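Local coordinates for protein luciferase-like enzymeAMP-CoA-ligase (PDB 4W8O) that probably activates carboxylic acids with ATP for transfer to coenzyme A, as a luciferase-like member of the adenylate-forming ANL superfamily, at residues Lys17-Phe20 and Gly21-Leu24. Numbering follows the deposited sequence.
Sequences KISF and GEFL
Ser19 and Glu22 close a capping box at the start of helix 20-30. Ser19 N donates at 2.9 Å along an almost straight line (179°) to Glu22 OE1, which accepts through its anti lone pair, while Glu22 N reaches Ser19 OG at 3.0 Å. Serine suits the N-cap because its short side chain, with OG set between the backbone N and carbonyl carbon (chi1 68°), turns the hydroxyl back to a first-turn amide. Glutamate, extended beyond CG, is long enough to return the bond, and its OE2 forms a salt bridge with Lys173. An alanine here would probably leave Ser19 N without its side-chain acceptor and deprive Lys173 of this carboxylate. The first helical bonds follow, Phe23 N to Ser19 O and Leu24 N to Phe20 O, both 3.0 Å. Leu24 CD1 lies over one face of the Phe20 ring, 3.9 Å from its centroid, a CH-pi contact suited to a branched aliphatic tip. Ile18 CD1 rests 3.8 Å from Phe23 CB, covering the first turn from the preceding loop. Helix 199-211 packs against Ile18, Phe20 and Phe23, with Phe20 N hydrogen-bonded to His199 ND1; helices 228-239 and 85-92 also meet this buried helix start.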
# COMPACT_ATOMS: atom_id res chain seq x y z
N LYS A 17 6.61 -18.30 -3.22
CA LYS A 17 6.01 -19.56 -3.65
C LYS A 17 4.59 -19.76 -3.10
O LYS A 17 4.06 -20.87 -3.12
CB LYS A 17 6.90 -20.73 -3.23
CG LYS A 17 8.28 -20.69 -3.89
CD LYS A 17 9.16 -21.83 -3.40
CE LYS A 17 10.53 -21.82 -4.07
NZ LYS A 17 11.29 -20.57 -3.77
N ILE A 18 3.96 -18.69 -2.63
CA ILE A 18 2.63 -18.84 -2.03
C ILE A 18 1.67 -17.75 -2.48
O ILE A 18 2.08 -16.75 -3.06
CB ILE A 18 2.71 -18.83 -0.50
CG1 ILE A 18 3.40 -17.56 -0.00
CG2 ILE A 18 3.46 -20.07 -0.01
CD1 ILE A 18 3.21 -17.36 1.48
N SER A 19 0.39 -17.96 -2.21
CA SER A 19 -0.61 -16.97 -2.51
C SER A 19 -0.59 -15.91 -1.42
O SER A 19 -0.07 -16.13 -0.33
CB SER A 19 -1.99 -17.62 -2.60
OG SER A 19 -2.42 -18.08 -1.33
N PHE A 20 -1.17 -14.76 -1.72
CA PHE A 20 -1.30 -13.65 -0.77
C PHE A 20 -2.18 -14.09 0.41
O PHE A 20 -1.89 -13.74 1.54
CB PHE A 20 -1.90 -12.42 -1.48
CG PHE A 20 -2.08 -11.21 -0.60
CD1 PHE A 20 -1.05 -10.76 0.22
CD2 PHE A 20 -3.27 -10.50 -0.62
CE1 PHE A 20 -1.22 -9.65 1.02
CE2 PHE A 20 -3.45 -9.39 0.18
CZ PHE A 20 -2.42 -8.95 1.00
N GLY A 21 -3.22 -14.88 0.14
CA GLY A 21 -4.06 -15.45 1.19
C GLY A 21 -3.33 -16.38 2.14
O GLY A 21 -3.47 -16.28 3.36
N GLU A 22 -2.54 -17.30 1.59
CA GLU A 22 -1.71 -18.20 2.39
C GLU A 22 -0.70 -17.42 3.25
O GLU A 22 -0.46 -17.75 4.41
CB GLU A 22 -0.96 -19.19 1.49
CG GLU A 22 -1.86 -20.24 0.85
CD GLU A 22 -1.17 -21.07 -0.23
OE1 GLU A 22 -0.38 -20.51 -1.03
OE2 GLU A 22 -1.41 -22.30 -0.28
N PHE A 23 -0.13 -16.37 2.65
CA PHE A 23 0.75 -15.47 3.39
C PHE A 23 0.05 -14.91 4.63
O PHE A 23 0.51 -15.10 5.74
CB PHE A 23 1.20 -14.32 2.48
CG PHE A 23 1.92 -13.23 3.21
CD1 PHE A 23 3.25 -13.38 3.59
CD2 PHE A 23 1.28 -12.02 3.49
CE1 PHE A 23 3.92 -12.38 4.25
CE2 PHE A 23 1.96 -11.01 4.15
CZ PHE A 23 3.28 -11.19 4.54
N LEU A 24 -1.08 -14.25 4.42
CA LEU A 24 -1.79 -13.60 5.53
C LEU A 24 -2.18 -14.60 6.62
O LEU A 24 -2.06 -14.31 7.81
CB LEU A 24 -3.03 -12.88 5.01
CG LEU A 24 -2.79 -11.70 4.06
CD1 LEU A 24 -4.08 -11.30 3.38
CD2 LEU A 24 -2.19 -10.50 4.79